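Local coordinates for maltose/maltodextrin-binding protein (Thermus thermophilus, PDB 2GH9) that probably captures maltodextrins as a periplasmic binding protein for sugar uptake and holds maltotriose in its ligand pocket, at residues A[284-287]-A[288-292]; A[22-25]-A[26-29]; A[188-191]-A[192-195]. All blocks are in the same frame, centred on the assembly; numbering follows the deposited sequence.

Interaction 1: A[284-287]-A[288-292]; sequences VNFA and KTLVT
T289 turns its hydroxyl back on its own helix: OG1 donates to F286 O at 2.5 Å, a short bond that meets the carbonyl in its plane on a lone pair. This side-chain-to-backbone link, three residues back, sits in the last turns of helix 280-290, which packs on the larger mixed sheet of this periplasmic binding-protein fold. The torsion behind it places OG1 between the backbone N and the carbonyl carbon (chi1 66°), leaving T289 CG2 beside N285 O. F286 O also takes weak bonds from the backbone N of T289 and of L290. Replacing T289 by a valine would probably leave F286 O without its hydroxyl donor, with just those weak amide bonds from this segment. Farther back the bonding is alpha-helical, K288 N reaching V284 O at 3.0 Å and T289 N reaching N285 O at 3.2 Å. L290 N makes its better bond to A287 O, three residues back, at 3.1 Å. On the buried side F286 and L290 pack together. With CG anti to the backbone N (chi1 175°), the phenyl group swings to where L290 CG lies over one of its faces, offset toward the rim, while L290 CD2 comes within 3.7 Å of F286 CZ. Beyond the ring stand I3, V5 and L58 of the sheet; L290 continues onto W16, and A287 and V291 lean on L108. K288 passes across V284 at a slant, then bends at chi3 and sends NZ to a hydrogen bond with Y82 O. The apolar touch between them joins V284 CG1 to K288 CD at 3.8 Å.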
loop_
_atom_site.group_PDB
_atom_site.type_symbol
_atom_site.label_atom_id
_atom_site.label_comp_id
_atom_site.label_asym_id
_atom_site.label_seq_id
_atom_site.Cartn_x
_atom_site.Cartn_y
_atom_site.Cartn_z
ATOM N N VAL A 284 -20.993 -9.022 8.845
ATOM C CA VAL A 284 -21.219 -8.834 7.411
ATOM C C VAL A 284 -22.065 -7.592 7.107
ATOM O O VAL A 284 -21.721 -6.804 6.220
ATOM C CB VAL A 284 -21.843 -10.094 6.746
ATOM C CG1 VAL A 284 -22.220 -9.816 5.301
ATOM C CG2 VAL A 284 -20.888 -11.273 6.825
ATOM N N ASN A 285 -23.162 -7.402 7.845
ATOM C CA ASN A 285 -24.012 -6.236 7.625
ATOM C C ASN A 285 -23.215 -4.966 7.858
ATOM O O ASN A 285 -23.316 -4.035 7.085
ATOM C CB ASN A 285 -25.244 -6.250 8.537
ATOM C CG ASN A 285 -26.353 -7.162 8.030
ATOM O OD1 ASN A 285 -26.460 -7.430 6.835
ATOM N ND2 ASN A 285 -27.184 -7.637 8.946
ATOM N N PHE A 286 -22.401 -4.938 8.907
ATOM C CA PHE A 286 -21.627 -3.735 9.213
ATOM C C PHE A 286 -20.594 -3.464 8.119
ATOM O O PHE A 286 -20.442 -2.327 7.678
ATOM C CB PHE A 286 -20.941 -3.844 10.566
ATOM C CG PHE A 286 -20.046 -2.678 10.874
ATOM C CD1 PHE A 286 -20.556 -1.382 10.865
ATOM C CD2 PHE A 286 -18.709 -2.871 11.182
ATOM C CE1 PHE A 286 -19.735 -0.281 11.151
ATOM C CE2 PHE A 286 -17.879 -1.768 11.473
ATOM C CZ PHE A 286 -18.398 -0.478 11.448
ATOM N N ALA A 287 -19.897 -4.513 7.683
ATOM C CA ALA A 287 -18.956 -4.400 6.564
ATOM C C ALA A 287 -19.619 -3.792 5.320
ATOM O O ALA A 287 -19.028 -2.932 4.653
ATOM C CB ALA A 287 -18.347 -5.761 6.242
ATOM N N LYS A 288 -20.851 -4.219 5.026
ATOM C CA LYS A 288 -21.545 -3.747 3.842
ATOM C C LYS A 288 -21.881 -2.259 3.974
ATOM O O LYS A 288 -21.823 -1.556 2.986
ATOM C CB LYS A 288 -22.781 -4.618 3.519
ATOM C CG LYS A 288 -22.406 -6.043 3.085
ATOM C CD LYS A 288 -23.566 -7.035 3.132
ATOM C CE LYS A 288 -24.605 -6.738 2.070
ATOM N NZ LYS A 288 -25.549 -7.898 1.874
ATOM N N THR A 289 -22.159 -1.778 5.186
ATOM C CA THR A 289 -22.422 -0.337 5.396
ATOM C C THR A 289 -21.205 0.524 5.027
ATOM O O THR A 289 -21.369 1.648 4.589
ATOM C CB THR A 289 -22.871 0.026 6.856
ATOM O OG1 THR A 289 -21.801 -0.204 7.806
ATOM C CG2 THR A 289 -24.132 -0.759 7.256
ATOM N N LEU A 290 -19.996 -0.015 5.212
ATOM C CA LEU A 290 -18.767 0.754 5.039
ATOM C C LEU A 290 -18.398 0.987 3.571
ATOM O O LEU A 290 -17.643 1.906 3.262
ATOM C CB LEU A 290 -17.592 0.054 5.779
ATOM C CG LEU A 290 -17.693 -0.233 7.289
ATOM C CD1 LEU A 290 -16.467 -1.039 7.800
ATOM C CD2 LEU A 290 -17.880 1.057 8.127
ATOM N N VAL A 291 -18.926 0.164 2.664
ATOM C CA VAL A 291 -18.499 0.180 1.267
ATOM C C VAL A 291 -19.573 0.672 0.282
ATOM O O VAL A 291 -19.420 0.533 -0.931
ATOM C CB VAL A 291 -17.933 -1.211 0.806
ATOM C CG1 VAL A 291 -16.751 -1.633 1.697
ATOM C CG2 VAL A 291 -19.026 -2.285 0.765
ATOM N N THR A 292 -20.632 1.286 0.800
ATOM C CA THR A 292 -21.558 2.029 -0.063
ATOM C C THR A 292 -20.838 3.200 -0.725
ATOM O O THR A 292 -19.881 3.749 -0.172
ATOM C CB THR A 292 -22.773 2.591 0.707
ATOM O OG1 THR A 292 -22.347 3.648 1.573
ATOM C CG2 THR A 292 -23.453 1.504 1.513
#

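Interaction 2: A[22-25]-A[26-29]; sequences RTFE and RTSG
S28 lies over one face of the F24 ring, its CB above the centre and 3.8 Å from the ring centroid, only 12° off the ring normal: a CH-pi contact. OG, anti to the backbone N of S28, runs out over the same face toward F24 CE2 and CZ, and is hydrogen-bonded to T30 OG1. The modelled S28 CB also stands too close to F24 O, which makes the fine detail of this placement doubtful. T23 O collects most of the bonding. T27 N reaches it at 2.9 Å with an almost straight N-H; R26 N comes to the same oxygen at 3.1 Å, and T27 OG1 adds a weak bond, so that two residues of the following segment share one acceptor. These are the closing turns of helix 11-26, ahead of the loop that leads to strand 32-36 of the larger sheet. Here G29 N bonds to E25 O at 2.8 Å. G29 has a positive phi of 84°, and a CB at these backbone angles would jam against S28 O. On the outer side R26 bends at chi3 and folds its guanidinium back along the helix, one face over T23 CA. NH2 ends 3.6 Å from T23 OG1, whose hydrogen-bonding partner is E19 O. R22 follows the same surface, its NE 5.7 Å from R26 NH2; the two like charges would be expected to repel mildly. The buried F24 ring packs against N285 and T289 of helix 280-290 and against T30.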
loop_
_atom_site.group_PDB
_atom_site.type_symbol
_atom_site.label_atom_id
_atom_site.label_comp_id
_atom_site.label_asym_id
_atom_site.label_seq_id
_atom_site.Cartn_x
_atom_site.Cartn_y
_atom_site.Cartn_z
ATOM N N ARG A 22 -20.491 3.961 15.365
ATOM C CA ARG A 22 -21.542 4.580 16.183
ATOM C C ARG A 22 -22.888 4.515 15.445
ATOM O O ARG A 22 -23.877 4.011 15.982
ATOM C CB ARG A 22 -21.165 6.030 16.549
ATOM C CG ARG A 22 -20.105 6.137 17.650
ATOM C CD ARG A 22 -20.043 7.533 18.250
ATOM N NE ARG A 22 -19.745 8.537 17.226
ATOM C CZ ARG A 22 -18.519 8.931 16.871
ATOM N NH1 ARG A 22 -17.432 8.434 17.458
ATOM N NH2 ARG A 22 -18.381 9.846 15.919
ATOM N N THR A 23 -22.903 4.988 14.201
ATOM C CA THR A 23 -24.084 4.929 13.348
ATOM C C THR A 23 -24.692 3.509 13.209
ATOM O O THR A 23 -25.916 3.371 13.232
ATOM C CB THR A 23 -23.783 5.504 11.961
ATOM O OG1 THR A 23 -23.334 6.855 12.100
ATOM C CG2 THR A 23 -25.005 5.479 11.084
ATOM N N PHE A 24 -23.854 2.477 13.080
ATOM C CA PHE A 24 -24.346 1.091 13.007
ATOM C C PHE A 24 -24.990 0.618 14.306
ATOM O O PHE A 24 -25.892 -0.202 14.272
ATOM C CB PHE A 24 -23.222 0.109 12.648
ATOM C CG PHE A 24 -23.708 -1.264 12.281
ATOM C CD1 PHE A 24 -24.303 -1.496 11.048
ATOM C CD2 PHE A 24 -23.545 -2.333 13.150
ATOM C CE1 PHE A 24 -24.740 -2.780 10.693
ATOM C CE2 PHE A 24 -23.982 -3.614 12.803
ATOM C CZ PHE A 24 -24.573 -3.833 11.576
ATOM N N GLU A 25 -24.533 1.113 15.450
ATOM C CA GLU A 25 -25.187 0.780 16.704
ATOM C C GLU A 25 -26.610 1.365 16.805
ATOM O O GLU A 25 -27.428 0.846 17.554
ATOM C CB GLU A 25 -24.335 1.227 17.890
ATOM C CG GLU A 25 -24.807 0.693 19.241
ATOM C CD GLU A 25 -23.984 1.201 20.402
ATOM O OE1 GLU A 25 -22.851 1.703 20.172
ATOM O OE2 GLU A 25 -24.473 1.086 21.553
ATOM N N ARG A 26 -26.896 2.431 16.059
ATOM C CA ARG A 26 -28.206 3.072 16.083
ATOM C C ARG A 26 -29.107 2.538 14.973
ATOM O O ARG A 26 -30.299 2.376 15.171
ATOM C CB ARG A 26 -28.065 4.596 15.983
ATOM C CG ARG A 26 -27.734 5.255 17.303
ATOM C CD ARG A 26 -27.710 6.784 17.216
ATOM N NE ARG A 26 -26.430 7.259 16.682
ATOM C CZ ARG A 26 -26.212 7.707 15.441
ATOM N NH1 ARG A 26 -27.194 7.804 14.550
ATOM N NH2 ARG A 26 -24.982 8.079 15.092
ATOM N N THR A 27 -28.541 2.248 13.807
ATOM C CA THR A 27 -29.287 1.555 12.771
ATOM C C THR A 27 -29.094 0.029 12.871
ATOM O O THR A 27 -29.020 -0.650 11.845
ATOM C CB THR A 27 -28.895 2.057 11.352
ATOM O OG1 THR A 27 -27.666 1.451 10.926
ATOM C CG2 THR A 27 -28.767 3.600 11.320
ATOM N N SER A 28 -29.032 -0.501 14.100
ATOM C CA SER A 28 -28.749 -1.926 14.331
ATOM C C SER A 28 -29.038 -2.380 15.760
ATOM O O SER A 28 -29.617 -3.445 15.967
ATOM C CB SER A 28 -27.268 -2.243 14.019
ATOM O OG SER A 28 -27.016 -3.627 13.890
ATOM N N GLY A 29 -28.579 -1.599 16.736
ATOM C CA GLY A 29 -28.509 -2.038 18.130
ATOM C C GLY A 29 -27.261 -2.838 18.504
ATOM O O GLY A 29 -27.043 -3.150 19.678
#

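Interaction 3: A[188-191]-A[192-195]; sequences GGEV and GEKA
Each of four successive amides bonds to the carbonyl four residues back: G192 N to G188 O weakly at 3.3 Å, E193 N to G189 O at 3.1 Å, and then K194 N to E190 O and A195 N to V191 O, all with fairly straight N-H groups. Along this turn E193 lays its extended chain beside the backbone of G189, CG coming within 3.2 Å of G189 O. Its carboxylate thereby arrives at that of E190. The two flat groups are turned 71° against each other, and E190 OE2 lies 3.4 Å from E193 OE1, two acceptors of like charge. E190 gets there by a bend at chi2 (-53°), which turns its carboxylate round the helix toward E193. This is the N-terminal part of helix 189-204, near the positive end expected of the helix dipole, which may partly ease the crowding of the two acids. K194 may offset it a little: its NZ is 4.1 Å from E190 OE1, too far for a salt bridge. The lysine chain is extended past CG and crosses E190 obliquely, its CG resting 3.3 Å from E190 O. Glycines shape the backbone here. G189 has a positive phi, and a CB on G192 would be tight against G188 CA, so the chain passes closely over the buried G192. Neighbouring helices are reached by the same side chains: E193 touches V363, K364 and V367 of helix 363-378, whereas K194 touches F166 and A195 touches F163, both from helix 156-166. A195 CB lies 3.5 Å from V191 O.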
loop_
_atom_site.group_PDB
_atom_site.type_symbol
_atom_site.label_atom_id
_atom_site.label_comp_id
_atom_site.label_asym_id
_atom_site.label_seq_id
_atom_site.Cartn_x
_atom_site.Cartn_y
_atom_site.Cartn_z
ATOM N N GLY A 188 15.343 -10.151 -8.751
ATOM C CA GLY A 188 16.745 -10.498 -8.549
ATOM C C GLY A 188 17.544 -10.237 -9.813
ATOM O O GLY A 188 17.086 -9.527 -10.728
ATOM N N GLY A 189 18.755 -10.802 -9.859
ATOM C CA GLY A 189 19.632 -10.671 -11.024
ATOM C C GLY A 189 20.025 -9.237 -11.297
ATOM O O GLY A 189 20.241 -8.471 -10.366
ATOM N N GLU A 190 20.101 -8.874 -12.577
ATOM C CA GLU A 190 20.551 -7.539 -12.980
ATOM C C GLU A 190 19.598 -6.440 -12.536
ATOM O O GLU A 190 20.053 -5.367 -12.147
ATOM C CB GLU A 190 20.737 -7.438 -14.499
ATOM C CG GLU A 190 22.030 -8.064 -15.002
ATOM C CD GLU A 190 23.251 -7.528 -14.274
ATOM O OE1 GLU A 190 23.328 -6.284 -14.075
ATOM O OE2 GLU A 190 24.120 -8.351 -13.888
ATOM N N VAL A 191 18.295 -6.720 -12.620
ATOM C CA VAL A 191 17.260 -5.752 -12.233
ATOM C C VAL A 191 17.493 -5.356 -10.789
ATOM O O VAL A 191 17.517 -4.179 -10.466
ATOM C CB VAL A 191 15.831 -6.324 -12.372
ATOM C CG1 VAL A 191 14.789 -5.366 -11.727
ATOM C CG2 VAL A 191 15.502 -6.571 -13.821
ATOM N N GLY A 192 17.661 -6.371 -9.940
ATOM C CA GLY A 192 17.842 -6.194 -8.510
ATOM C C GLY A 192 19.116 -5.453 -8.157
ATOM O O GLY A 192 19.119 -4.574 -7.304
ATOM N N GLU A 193 20.205 -5.813 -8.830
ATOM C CA GLU A 193 21.488 -5.139 -8.620
ATOM C C GLU A 193 21.401 -3.646 -8.974
ATOM O O GLU A 193 21.872 -2.793 -8.223
ATOM C CB GLU A 193 22.577 -5.821 -9.449
ATOM C CG GLU A 193 22.889 -7.244 -8.997
ATOM C CD GLU A 193 23.802 -8.006 -9.987
ATOM O OE1 GLU A 193 24.642 -7.358 -10.637
ATOM O OE2 GLU A 193 23.663 -9.252 -10.110
ATOM N N LYS A 194 20.774 -3.329 -10.102
ATOM C CA LYS A 194 20.650 -1.927 -10.519
ATOM C C LYS A 194 19.710 -1.125 -9.605
ATOM O O LYS A 194 19.985 0.041 -9.300
ATOM C CB LYS A 194 20.199 -1.831 -11.968
ATOM C CG LYS A 194 21.213 -2.361 -12.994
ATOM C CD LYS A 194 20.498 -2.800 -14.273
ATOM C CE LYS A 194 21.439 -3.268 -15.363
ATOM N NZ LYS A 194 20.734 -4.088 -16.405
ATOM N N ALA A 195 18.600 -1.742 -9.186
ATOM C CA ALA A 195 17.680 -1.105 -8.256
ATOM C C ALA A 195 18.390 -0.788 -6.956
ATOM O O ALA A 195 18.309 0.331 -6.460
ATOM C CB ALA A 195 16.465 -1.989 -7.982
#

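Overall arrangement
Along the chain interaction 2 comes first, then interaction 3, then interaction 1. Interactions 1 and 2 are neighbours in space, their centres 12 Å apart: helices 11-26 and 280-290 lie together beside the larger mixed sheet and join through the rings of F24 and F286, whose planes meet at about 55°. F24 CG and F286 CD1 are 3.5 Å apart. Residues distant in sequence thus build one lobe. Interaction 3, on helix 189-204, lies across the chain's centre, about 43 Å from interaction 1 and 52 Å from interaction 2 between centres. This separation is consistent with the two-lobed binding-protein fold, in which the sugar lies between the lobes.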